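Local coordinates for amidohydrolase 2 (Bifidobacterium longum subsp. infantis, PDB 6UVZ), which probably acts as a hydrolase, as a TIM-barrel member of the metallo-dependent hydrolase superfamily whose substrate is not established, at residues Lys213-Ser218 with Asn249-Ala254; Leu23-Gly28 with Glu59-Asp64; Glu120-Leu125 with Ala152-Val157. All coordinates share one frame; numbering follows the deposited sequence.

Along the chain contact 2 comes first, contact 3 follows and contact 1 closes the series, and all three belong to one eight-stranded parallel barrel. Contact 2 joins two loops, those that follow strands 7-13 and 51-58. Contact 3 lies among the outer helices, setting helix 119-131 against the end of helix 144-153 and the turn leading to strand 159-161. Contact 1 packs helix 244-254 on strand 214-216. Centre to centre, contacts 1 and 2 are about 26 Å apart, on opposite sides of the chain's centre; contact 3 lies about 21 Å from contact 1 and about 28 Å from contact 2. They occupy separate parts of the barrel, the nearest atoms of contacts 1 and 3 being about 8 Å apart.

Contact 1: residues Lys213-Ser218 with Asn249-Ala254; sequences KVLYSS and NNARRA
Leu215 overlaps the helix backbone with its CD2 methyl, which lies 3.5 Å from the carbonyl carbon C of Asn250. The two segments bring together strand 214-216 of a TIM barrel and the C-terminal helix 244-254. Their short axes approach to 7.6 Å at an angle of 110°, so the helix runs across the strand rather than along it, and the contact centres on Leu215 and Asn250, whose CA atoms are 6.0 Å apart. Leu215 reaches the helix because its CG sits beside the backbone N and anti to the carbonyl carbon (chi1 -50°). The same methyl packs against the CB atoms of Ala251 and Ala254, with Leu215 CD2 4.2 Å from Ala254 CB.

Beside this apolar patch Asn250 supplies the polar link. It sits nearly opposite Leu215, and its side chain starts toward the strand. Asn250 ND2 donates both to Val214 O across the contact and to Pro211 O just before the strand, so this buried amide nitrogen is gripped by two backbone carbonyls. The strand meanwhile keeps its place in the sheet through backbone bonds of Leu215 with Ile189 on one neighbour and of Tyr216 with Ser11 on the other, the latter joining the last strand to the first and closing the barrel. The bond to the strand is nearly straight: Asn250 ND2 meets Val214 O over 2.7 Å at 172°, with that oxygen lying in the plane of the amide.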
ATOM      1  N   LYS A 213      10.314  -6.294  -7.417  1.00 50.88           N
ATOM      2  CA  LYS A 213       9.414  -6.396  -6.274  1.00 48.68           C
ATOM      3  C   LYS A 213       9.373  -5.084  -5.501  1.00 48.12           C
ATOM      4  O   LYS A 213       9.311  -5.066  -4.269  1.00 60.29           O
ATOM      5  CB  LYS A 213       9.820  -7.559  -5.371  1.00 49.79           C
ATOM      6  CG  LYS A 213       9.715  -8.918  -6.056  1.00 62.52           C
ATOM      7  CD  LYS A 213      10.635  -9.956  -5.428  1.00 78.53           C
ATOM      8  CE  LYS A 213      10.162 -10.369  -4.046  1.00 85.29           C
ATOM      9  NZ  LYS A 213      11.020 -11.435  -3.460  1.00 93.64           N
ATOM     10  N   VAL A 214       9.404  -3.965  -6.221  1.00 44.38           N
ATOM     11  CA  VAL A 214       9.317  -2.633  -5.633  1.00 44.69           C
ATOM     12  C   VAL A 214       8.234  -1.860  -6.372  1.00 46.84           C
ATOM     13  O   VAL A 214       8.270  -1.755  -7.602  1.00 54.84           O
ATOM     14  CB  VAL A 214      10.664  -1.886  -5.700  1.00 48.07           C
ATOM     15  CG1 VAL A 214      10.498  -0.457  -5.228  1.00 46.58           C
ATOM     16  CG2 VAL A 214      11.710  -2.601  -4.860  1.00 40.02           C
ATOM     17  N   LEU A 215       7.276  -1.320  -5.623  1.00 38.64           N
ATOM     18  CA  LEU A 215       6.110  -0.654  -6.187  1.00 34.45           C
ATOM     19  C   LEU A 215       6.187   0.846  -5.943  1.00 35.31           C
ATOM     20  O   LEU A 215       6.570   1.288  -4.856  1.00 40.50           O
ATOM     21  CB  LEU A 215       4.819  -1.203  -5.575  1.00 29.40           C
ATOM     22  CG  LEU A 215       4.639  -2.721  -5.539  1.00 27.63           C
ATOM     23  CD1 LEU A 215       3.468  -3.094  -4.644  1.00 32.79           C
ATOM     24  CD2 LEU A 215       4.433  -3.267  -6.937  1.00 30.31           C
ATOM     25  N   TYR A 216       5.813   1.628  -6.954  1.00 38.94           N
ATOM     26  CA  TYR A 216       5.665   3.066  -6.771  1.00 37.25           C
ATOM     27  C   TYR A 216       4.392   3.355  -5.990  1.00 36.56           C
ATOM     28  O   TYR A 216       3.318   2.839  -6.319  1.00 40.31           O
ATOM     29  CB  TYR A 216       5.628   3.801  -8.110  1.00 33.34           C
ATOM     30  CG  TYR A 216       5.019   5.181  -7.993  1.00 32.03           C
ATOM     31  CD1 TYR A 216       5.726   6.226  -7.409  1.00 32.84           C
ATOM     32  CD2 TYR A 216       3.731   5.435  -8.446  1.00 37.09           C
ATOM     33  CE1 TYR A 216       5.169   7.486  -7.288  1.00 35.00           C
ATOM     34  CE2 TYR A 216       3.166   6.692  -8.329  1.00 34.80           C
ATOM     35  CZ  TYR A 216       3.889   7.714  -7.751  1.00 33.49           C
ATOM     36  OH  TYR A 216       3.328   8.964  -7.636  1.00 36.45           O
ATOM     37  N   SER A 217       4.512   4.195  -4.966  1.00 42.57           N
ATOM     38  CA  SER A 217       3.388   4.555  -4.115  1.00 43.21           C
ATOM     39  C   SER A 217       3.478   6.033  -3.774  1.00 54.99           C
ATOM     40  O   SER A 217       4.548   6.523  -3.401  1.00 73.04           O
ATOM     41  CB  SER A 217       3.374   3.711  -2.836  1.00 51.18           C
ATOM     42  OG  SER A 217       2.524   4.281  -1.860  1.00 77.86           O
ATOM     43  N   SER A 218       2.357   6.740  -3.902  1.00 39.09           N
ATOM     44  CA  SER A 218       2.293   8.160  -3.578  1.00 40.81           C
ATOM     45  C   SER A 218       1.799   8.434  -2.167  1.00 46.01           C
ATOM     46  O   SER A 218       2.159   9.467  -1.592  1.00 53.13           O
ATOM     47  CB  SER A 218       1.383   8.896  -4.569  1.00 38.66           C
ATOM     48  OG  SER A 218       0.034   8.489  -4.416  1.00 29.16           O
ATOM     49  N   ASN A 249       4.826  -1.974 -14.037  1.00 52.30           N
ATOM     50  CA  ASN A 249       4.903  -3.399 -14.346  1.00 52.57           C
ATOM     51  C   ASN A 249       4.916  -4.255 -13.084  1.00 52.35           C
ATOM     52  O   ASN A 249       4.336  -5.347 -13.067  1.00 55.38           O
ATOM     53  CB  ASN A 249       6.130  -3.685 -15.209  1.00 62.84           C
ATOM     54  CG  ASN A 249       5.952  -3.218 -16.641  1.00 67.29           C
ATOM     55  OD1 ASN A 249       4.840  -3.210 -17.170  1.00 58.50           O
ATOM     56  ND2 ASN A 249       7.050  -2.827 -17.278  1.00 78.94           N
ATOM     57  N   ASN A 250       5.571  -3.785 -12.019  1.00 53.74           N
ATOM     58  CA  ASN A 250       5.559  -4.545 -10.772  1.00 50.89           C
ATOM     59  C   ASN A 250       4.168  -4.584 -10.154  1.00 53.40           C
ATOM     60  O   ASN A 250       3.797  -5.583  -9.527  1.00 54.57           O
ATOM     61  CB  ASN A 250       6.565  -3.964  -9.778  1.00 55.48           C
ATOM     62  CG  ASN A 250       8.002  -4.173 -10.212  1.00 62.35           C
ATOM     63  OD1 ASN A 250       8.290  -5.009 -11.069  1.00 72.49           O
ATOM     64  ND2 ASN A 250       8.917  -3.417  -9.615  1.00 50.42           N
ATOM     65  N   ALA A 251       3.386  -3.513 -10.318  1.00 53.51           N
ATOM     66  CA  ALA A 251       2.029  -3.505  -9.786  1.00 45.67           C
ATOM     67  C   ALA A 251       1.107  -4.420 -10.583  1.00 47.98           C
ATOM     68  O   ALA A 251       0.129  -4.941 -10.033  1.00 46.32           O
ATOM     69  CB  ALA A 251       1.479  -2.079  -9.770  1.00 42.20           C
ATOM     70  N   ARG A 252       1.399  -4.629 -11.869  1.00 44.47           N
ATOM     71  CA  ARG A 252       0.573  -5.520 -12.677  1.00 44.57           C
ATOM     72  C   ARG A 252       0.709  -6.970 -12.234  1.00 49.80           C
ATOM     73  O   ARG A 252      -0.210  -7.769 -12.446  1.00 40.02           O
ATOM     74  CB  ARG A 252       0.937  -5.386 -14.156  1.00 47.96           C
ATOM     75  CG  ARG A 252       0.562  -4.051 -14.773  1.00 53.57           C
ATOM     76  CD  ARG A 252       0.864  -4.032 -16.262  1.00 54.06           C
ATOM     77  NE  ARG A 252       0.587  -2.731 -16.862  1.00 58.26           N
ATOM     78  CZ  ARG A 252      -0.596  -2.369 -17.348  1.00 69.15           C
ATOM     79  NH1 ARG A 252      -1.618  -3.212 -17.306  1.00 70.91           N
ATOM     80  NH2 ARG A 252      -0.758  -1.164 -17.875  1.00 79.18           N
ATOM     81  N   ARG A 253       1.839  -7.332 -11.628  1.00 53.07           N
ATOM     82  CA  ARG A 253       2.034  -8.692 -11.140  1.00 49.23           C
ATOM     83  C   ARG A 253       1.626  -8.857  -9.685  1.00 44.16           C
ATOM     84  O   ARG A 253       1.132  -9.926  -9.307  1.00 54.07           O
ATOM     85  CB  ARG A 253       3.496  -9.113 -11.313  1.00 42.90           C
ATOM     86  CG  ARG A 253       3.966  -9.143 -12.757  1.00 52.54           C
ATOM     87  CD  ARG A 253       5.385  -9.673 -12.863  1.00 59.46           C
ATOM     88  NE  ARG A 253       6.326  -8.880 -12.078  1.00 67.69           N
ATOM     89  CZ  ARG A 253       6.999  -7.836 -12.552  1.00 72.93           C
ATOM     90  NH1 ARG A 253       6.839  -7.456 -13.813  1.00 57.74           N
ATOM     91  NH2 ARG A 253       7.834  -7.173 -11.765  1.00 79.14           N
ATOM     92  N   ALA A 254       1.819  -7.826  -8.861  1.00 38.09           N
ATOM     93  CA  ALA A 254       1.428  -7.915  -7.458  1.00 39.27           C
ATOM     94  C   ALA A 254      -0.089  -7.942  -7.311  1.00 49.14           C
ATOM     95  O   ALA A 254      -0.646  -8.841  -6.672  1.00 60.07           O
ATOM     96  CB  ALA A 254       2.026  -6.748  -6.673  1.00 40.94           C
TER

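Contact 2: residues Leu23-Gly28 with Glu59-Asp64; sequences LPWLAG and EVDAAD
Val60 meets both Leu23 and Trp25, using a different group for each. Its methyl CG2 lies 4.1 Å from Leu23 CD2, the two side chains crossing at a slant, while its carbonyl oxygen turns to the indole. Trp25 NE1 donates to Val60 O over 2.8 Å; the 148° angle at the hydrogen shows a somewhat bent bond, and the oxygen also stands 21° out of the ring plane. A chi1 of 63°, which puts CG of Trp25 between its backbone N and carbonyl carbon, brings the nitrogen edge of the indole to this carbonyl.

Asp61 follows with a left-handed backbone conformation, and its N is hydrogen-bonded to Glu59 OE2, which it meets from above the carboxylate plane; Glu59 in turn forms a salt bridge with Arg103. Asp61 O sits at the indole edge in the ring plane, 3.9 Å from Trp25 CD1, and also 4.0 Å from Pro24 CD. Ala62 and Leu23 have the nearest CA pair across the two segments, 5.0 Å apart, and Ala62 CB lies 4.5 Å from Leu23 CD1. At Ala63 the loops are joined again, by a backbone hydrogen bond with Asp22. Asp64 then caps the start of helix 65-73, where its OD1 accepts weak bonds from the backbone N of Glu66 and Leu67.

The indole also meets Trp16 edge-to-face, and Val60 touches His14. Such neighbouring loops, each following a barrel strand, build the C-terminal rim of a TIM barrel, the end at which enzymes of this fold carry their active sites.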
ATOM      1  N   LEU A  23     -14.097   9.571  10.002  1.00 55.28           N
ATOM      2  CA  LEU A  23     -12.716   9.134  10.173  1.00 54.79           C
ATOM      3  C   LEU A  23     -12.187   9.663  11.498  1.00 64.80           C
ATOM      4  O   LEU A  23     -11.906  10.867  11.608  1.00 71.46           O
ATOM      5  CB  LEU A  23     -11.840   9.613   9.014  1.00 55.70           C
ATOM      6  CG  LEU A  23     -11.833   8.780   7.727  1.00 52.77           C
ATOM      7  CD1 LEU A  23     -13.182   8.802   7.023  1.00 38.90           C
ATOM      8  CD2 LEU A  23     -10.734   9.255   6.787  1.00 54.29           C
ATOM      9  N   PRO A  24     -12.036   8.821  12.524  1.00 69.57           N
ATOM     10  CA  PRO A  24     -11.604   9.346  13.830  1.00 63.05           C
ATOM     11  C   PRO A  24     -10.176   9.859  13.832  1.00 60.99           C
ATOM     12  O   PRO A  24      -9.882  10.845  14.519  1.00 72.64           O
ATOM     13  CB  PRO A  24     -11.781   8.139  14.761  1.00 63.34           C
ATOM     14  CG  PRO A  24     -11.651   6.953  13.866  1.00 65.50           C
ATOM     15  CD  PRO A  24     -12.259   7.365  12.554  1.00 70.08           C
ATOM     16  N   TRP A  25      -9.277   9.222  13.079  1.00 54.23           N
ATOM     17  CA  TRP A  25      -7.883   9.649  13.043  1.00 54.19           C
ATOM     18  C   TRP A  25      -7.696  11.008  12.381  1.00 61.90           C
ATOM     19  O   TRP A  25      -6.591  11.557  12.437  1.00 62.56           O
ATOM     20  CB  TRP A  25      -7.033   8.603  12.320  1.00 52.50           C
ATOM     21  CG  TRP A  25      -7.407   8.410  10.882  1.00 66.30           C
ATOM     22  CD1 TRP A  25      -8.360   7.568  10.388  1.00 60.89           C
ATOM     23  CD2 TRP A  25      -6.833   9.075   9.749  1.00 74.81           C
ATOM     24  NE1 TRP A  25      -8.417   7.666   9.019  1.00 57.09           N
ATOM     25  CE2 TRP A  25      -7.489   8.585   8.602  1.00 64.28           C
ATOM     26  CE3 TRP A  25      -5.831  10.036   9.594  1.00 76.04           C
ATOM     27  CZ2 TRP A  25      -7.174   9.023   7.318  1.00 62.47           C
ATOM     28  CZ3 TRP A  25      -5.519  10.471   8.319  1.00 68.86           C
ATOM     29  CH2 TRP A  25      -6.188   9.965   7.197  1.00 65.57           C
ATOM     30  N   LEU A  26      -8.739  11.560  11.760  1.00 64.53           N
ATOM     31  CA  LEU A  26      -8.646  12.865  11.119  1.00 61.46           C
ATOM     32  C   LEU A  26      -8.684  14.017  12.114  1.00 67.19           C
ATOM     33  O   LEU A  26      -8.388  15.154  11.730  1.00 62.24           O
ATOM     34  CB  LEU A  26      -9.776  13.023  10.098  1.00 56.00           C
ATOM     35  CG  LEU A  26      -9.406  13.670   8.763  1.00 48.75           C
ATOM     36  CD1 LEU A  26      -8.223  12.952   8.134  1.00 38.84           C
ATOM     37  CD2 LEU A  26     -10.599  13.662   7.819  1.00 51.34           C
ATOM     38  N   ALA A  27      -9.039  13.756  13.370  1.00 72.15           N
ATOM     39  CA  ALA A  27      -9.025  14.800  14.384  1.00 63.47           C
ATOM     40  C   ALA A  27      -7.593  15.219  14.691  1.00 64.20           C
ATOM     41  O   ALA A  27      -6.677  14.393  14.710  1.00 71.30           O
ATOM     42  CB  ALA A  27      -9.718  14.318  15.658  1.00 52.31           C
ATOM     43  N   GLY A  28      -7.403  16.514  14.930  1.00 54.06           N
ATOM     44  CA  GLY A  28      -6.078  17.057  15.129  1.00 63.38           C
ATOM     45  C   GLY A  28      -5.278  17.259  13.863  1.00 77.41           C
ATOM     46  O   GLY A  28      -4.133  17.723  13.940  1.00 85.39           O
ATOM     47  N   GLU A  59      -7.900   1.049   2.179  1.00 39.45           N
ATOM     48  CA  GLU A  59      -8.907   1.451   3.153  1.00 36.50           C
ATOM     49  C   GLU A  59      -8.397   2.597   4.019  1.00 43.01           C
ATOM     50  O   GLU A  59      -7.227   2.635   4.409  1.00 45.94           O
ATOM     51  CB  GLU A  59      -9.312   0.256   4.020  1.00 34.65           C
ATOM     52  CG  GLU A  59      -8.161  -0.451   4.723  1.00 30.68           C
ATOM     53  CD  GLU A  59      -7.870   0.127   6.093  1.00 41.07           C
ATOM     54  OE1 GLU A  59      -6.692   0.129   6.506  1.00 49.87           O
ATOM     55  OE2 GLU A  59      -8.824   0.583   6.756  1.00 50.09           O
ATOM     56  N   VAL A  60      -9.287   3.542   4.308  1.00 42.63           N
ATOM     57  CA  VAL A  60      -8.927   4.768   5.006  1.00 42.57           C
ATOM     58  C   VAL A  60      -9.204   4.667   6.507  1.00 46.52           C
ATOM     59  O   VAL A  60      -9.273   5.688   7.191  1.00 53.39           O
ATOM     60  CB  VAL A  60      -9.634   5.989   4.395  1.00 39.81           C
ATOM     61  CG1 VAL A  60      -9.224   6.164   2.942  1.00 36.44           C
ATOM     62  CG2 VAL A  60     -11.144   5.840   4.514  1.00 22.43           C
ATOM     63  N   ASP A  61      -9.361   3.448   7.028  1.00 44.59           N
ATOM     64  CA  ASP A  61      -9.630   3.218   8.449  1.00 46.47           C
ATOM     65  C   ASP A  61     -10.890   3.963   8.893  1.00 40.28           C
ATOM     66  O   ASP A  61     -10.897   4.685   9.892  1.00 47.45           O
ATOM     67  CB  ASP A  61      -8.422   3.606   9.308  1.00 60.63           C
ATOM     68  CG  ASP A  61      -8.463   2.984  10.689  1.00 78.15           C
ATOM     69  OD1 ASP A  61      -8.257   1.757  10.795  1.00 85.13           O
ATOM     70  OD2 ASP A  61      -8.697   3.722  11.670  1.00 83.55           O
ATOM     71  N   ALA A  62     -11.963   3.783   8.130  1.00 39.45           N
ATOM     72  CA  ALA A  62     -13.222   4.449   8.418  1.00 50.40           C
ATOM     73  C   ALA A  62     -13.927   3.784   9.597  1.00 46.06           C
ATOM     74  O   ALA A  62     -13.679   2.623   9.934  1.00 43.46           O
ATOM     75  CB  ALA A  62     -14.131   4.440   7.189  1.00 57.04           C
ATOM     76  N   ALA A  63     -14.824   4.546  10.228  1.00 41.71           N
ATOM     77  CA  ALA A  63     -15.559   4.021  11.373  1.00 36.41           C
ATOM     78  C   ALA A  63     -16.581   2.977  10.944  1.00 39.95           C
ATOM     79  O   ALA A  63     -16.758   1.958  11.621  1.00 46.92           O
ATOM     80  CB  ALA A  63     -16.240   5.162  12.128  1.00 36.01           C
ATOM     81  N   ASP A  64     -17.261   3.211   9.825  1.00 38.44           N
ATOM     82  CA  ASP A  64     -18.251   2.283   9.285  1.00 36.02           C
ATOM     83  C   ASP A  64     -17.639   1.632   8.048  1.00 42.29           C
ATOM     84  O   ASP A  64     -17.638   2.219   6.961  1.00 40.86           O
ATOM     85  CB  ASP A  64     -19.555   3.007   8.957  1.00 40.47           C
ATOM     86  CG  ASP A  64     -20.689   2.052   8.631  1.00 47.07           C
ATOM     87  OD1 ASP A  64     -20.458   0.824   8.611  1.00 44.88           O
ATOM     88  OD2 ASP A  64     -21.819   2.531   8.397  1.00 49.00           O
TER

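Contact 3: residues Glu120-Leu125 with Ala152-Val157; sequences EFIAGL and AQVPEV
Two first torsions set the central methyl pair. In Ile122 CG1 is anti to the carbonyl carbon (chi1 -54°), which puts CG2 on the far side from the backbone N; in Val154 CG1 takes that position anti to N (chi1 -167°), and CG2 then lies beside the backbone N. The result is Ile122 CG2 against Val154 CG2 at 3.7 Å, the side chains sliding past each other in opposite directions. This is packing in the outer helical layer of a TIM barrel, where helix 119-131 lies beside the end of helix 144-153 and the turn before strand 159-161.

One turn further along the helix, Leu125 extends the apolar seam: its CB lies 3.8 Å from Val154 CG2, so a single valine methyl serves both helix residues. The same Ile122 methyl is also met by the extended chain of Gln153, which crosses at about a right angle and rests OE1 3.7 Å from Ile122 CG2, while its NE2 is bonded to Lys149 O. Just beyond Leu125 on the same helix, Arg126 donates from NH1 to Gln153 O.

The type I turn from Val154 to Val157 brings a second valine back to the helix. Leu125 and Val157 have CA atoms 6.3 Å apart, and Leu125 CB stands 4.2 Å from Val157 CG1. The other methyl of that valine, CG2, rests against the helix backbone, 3.6 Å from Leu125 O.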
ATOM      1  N   GLU A 120      -4.976 -18.577  13.361  1.00 29.25           N
ATOM      2  CA  GLU A 120      -6.063 -18.159  12.482  1.00 24.73           C
ATOM      3  C   GLU A 120      -5.599 -17.098  11.493  1.00 33.09           C
ATOM      4  O   GLU A 120      -6.171 -16.974  10.405  1.00 41.67           O
ATOM      5  CB  GLU A 120      -7.247 -17.648  13.303  1.00 21.33           C
ATOM      6  CG  GLU A 120      -7.046 -16.277  13.928  1.00 31.17           C
ATOM      7  CD  GLU A 120      -8.277 -15.789  14.665  1.00 48.93           C
ATOM      8  OE1 GLU A 120      -9.031 -16.635  15.190  1.00 52.84           O
ATOM      9  OE2 GLU A 120      -8.496 -14.559  14.713  1.00 50.36           O
ATOM     10  N   PHE A 121      -4.566 -16.331  11.849  1.00 34.36           N
ATOM     11  CA  PHE A 121      -3.995 -15.382  10.901  1.00 30.67           C
ATOM     12  C   PHE A 121      -3.221 -16.105   9.806  1.00 40.19           C
ATOM     13  O   PHE A 121      -3.307 -15.736   8.629  1.00 48.93           O
ATOM     14  CB  PHE A 121      -3.095 -14.386  11.634  1.00 33.28           C
ATOM     15  CG  PHE A 121      -2.603 -13.259  10.769  1.00 30.63           C
ATOM     16  CD1 PHE A 121      -3.369 -12.118  10.597  1.00 26.90           C
ATOM     17  CD2 PHE A 121      -1.373 -13.335  10.136  1.00 28.57           C
ATOM     18  CE1 PHE A 121      -2.921 -11.077   9.805  1.00 27.87           C
ATOM     19  CE2 PHE A 121      -0.919 -12.297   9.343  1.00 28.39           C
ATOM     20  CZ  PHE A 121      -1.694 -11.167   9.178  1.00 30.52           C
ATOM     21  N   ILE A 122      -2.463 -17.140  10.175  1.00 40.97           N
ATOM     22  CA  ILE A 122      -1.736 -17.924   9.182  1.00 33.98           C
ATOM     23  C   ILE A 122      -2.711 -18.677   8.284  1.00 35.94           C
ATOM     24  O   ILE A 122      -2.567 -18.689   7.056  1.00 30.29           O
ATOM     25  CB  ILE A 122      -0.752 -18.885   9.874  1.00 31.65           C
ATOM     26  CG1 ILE A 122       0.165 -18.117  10.828  1.00 42.08           C
ATOM     27  CG2 ILE A 122       0.065 -19.645   8.841  1.00 19.89           C
ATOM     28  CD1 ILE A 122       1.005 -17.064  10.149  1.00 41.47           C
ATOM     29  N   ALA A 123      -3.716 -19.318   8.886  1.00 33.52           N
ATOM     30  CA  ALA A 123      -4.721 -20.023   8.099  1.00 18.81           C
ATOM     31  C   ALA A 123      -5.521 -19.066   7.229  1.00 39.75           C
ATOM     32  O   ALA A 123      -5.944 -19.435   6.127  1.00 42.30           O
ATOM     33  CB  ALA A 123      -5.652 -20.812   9.019  1.00 18.59           C
ATOM     34  N   GLY A 124      -5.741 -17.838   7.703  1.00 37.71           N
ATOM     35  CA  GLY A 124      -6.424 -16.852   6.885  1.00 31.99           C
ATOM     36  C   GLY A 124      -5.622 -16.432   5.672  1.00 32.74           C
ATOM     37  O   GLY A 124      -6.195 -16.118   4.624  1.00 31.55           O
ATOM     38  N   LEU A 125      -4.292 -16.416   5.792  1.00 27.48           N
ATOM     39  CA  LEU A 125      -3.450 -16.092   4.644  1.00 27.83           C
ATOM     40  C   LEU A 125      -3.599 -17.132   3.542  1.00 37.42           C
ATOM     41  O   LEU A 125      -3.651 -16.787   2.356  1.00 35.66           O
ATOM     42  CB  LEU A 125      -1.987 -15.976   5.080  1.00 36.11           C
ATOM     43  CG  LEU A 125      -1.618 -14.839   6.036  1.00 37.71           C
ATOM     44  CD1 LEU A 125      -0.239 -15.068   6.637  1.00 37.54           C
ATOM     45  CD2 LEU A 125      -1.667 -13.497   5.330  1.00 28.72           C
ATOM     46  N   ALA A 152       6.432 -16.344   5.872  1.00 67.73           N
ATOM     47  CA  ALA A 152       7.302 -17.433   5.444  1.00 65.24           C
ATOM     48  C   ALA A 152       6.558 -18.761   5.422  1.00 66.52           C
ATOM     49  O   ALA A 152       6.863 -19.629   4.597  1.00 65.94           O
ATOM     50  CB  ALA A 152       8.528 -17.525   6.353  1.00 59.04           C
ATOM     51  N   GLN A 153       5.582 -18.935   6.317  1.00 59.52           N
ATOM     52  CA  GLN A 153       4.774 -20.147   6.317  1.00 58.82           C
ATOM     53  C   GLN A 153       3.776 -20.171   5.169  1.00 66.47           C
ATOM     54  O   GLN A 153       3.349 -21.254   4.756  1.00 77.09           O
ATOM     55  CB  GLN A 153       4.034 -20.287   7.648  1.00 54.38           C
ATOM     56  CG  GLN A 153       4.916 -20.110   8.872  1.00 57.22           C
ATOM     57  CD  GLN A 153       4.129 -20.167  10.166  1.00 60.69           C
ATOM     58  OE1 GLN A 153       3.204 -20.966  10.309  1.00 72.51           O
ATOM     59  NE2 GLN A 153       4.489 -19.310  11.115  1.00 47.03           N
ATOM     60  N   VAL A 154       3.395 -19.008   4.649  1.00 63.77           N
ATOM     61  CA  VAL A 154       2.460 -18.921   3.531  1.00 61.03           C
ATOM     62  C   VAL A 154       3.145 -18.194   2.378  1.00 69.96           C
ATOM     63  O   VAL A 154       2.879 -17.004   2.152  1.00 59.65           O
ATOM     64  CB  VAL A 154       1.160 -18.208   3.943  1.00 48.83           C
ATOM     65  CG1 VAL A 154       0.088 -18.397   2.879  1.00 60.66           C
ATOM     66  CG2 VAL A 154       0.676 -18.717   5.292  1.00 36.75           C
ATOM     67  N   PRO A 155       4.035 -18.852   1.631  1.00 72.35           N
ATOM     68  CA  PRO A 155       4.681 -18.177   0.496  1.00 56.26           C
ATOM     69  C   PRO A 155       3.765 -17.971  -0.697  1.00 50.53           C
ATOM     70  O   PRO A 155       4.133 -17.221  -1.610  1.00 57.65           O
ATOM     71  CB  PRO A 155       5.840 -19.117   0.145  1.00 50.57           C
ATOM     72  CG  PRO A 155       5.363 -20.460   0.579  1.00 48.38           C
ATOM     73  CD  PRO A 155       4.544 -20.223   1.820  1.00 68.09           C
ATOM     74  N   GLU A 156       2.590 -18.600  -0.721  1.00 44.71           N
ATOM     75  CA  GLU A 156       1.687 -18.494  -1.858  1.00 46.63           C
ATOM     76  C   GLU A 156       0.763 -17.286  -1.785  1.00 41.53           C
ATOM     77  O   GLU A 156       0.049 -17.015  -2.756  1.00 40.20           O
ATOM     78  CB  GLU A 156       0.845 -19.770  -1.996  1.00 37.18           C
ATOM     79  CG  GLU A 156      -0.071 -20.065  -0.817  1.00 50.98           C
ATOM     80  CD  GLU A 156       0.625 -20.808   0.307  1.00 66.19           C
ATOM     81  OE1 GLU A 156       1.864 -20.953   0.252  1.00 67.48           O
ATOM     82  OE2 GLU A 156      -0.069 -21.255   1.245  1.00 73.88           O
ATOM     83  N   VAL A 157       0.752 -16.557  -0.673  1.00 40.25           N
ATOM     84  CA  VAL A 157      -0.053 -15.347  -0.553  1.00 33.04           C
ATOM     85  C   VAL A 157       0.792 -14.153  -0.975  1.00 39.39           C
ATOM     86  O   VAL A 157       2.002 -14.104  -0.721  1.00 48.75           O
ATOM     87  CB  VAL A 157      -0.600 -15.180   0.880  1.00 23.82           C
ATOM     88  CG1 VAL A 157       0.518 -14.883   1.867  1.00 20.90           C
ATOM     89  CG2 VAL A 157      -1.662 -14.090   0.926  1.00 20.13           C
TER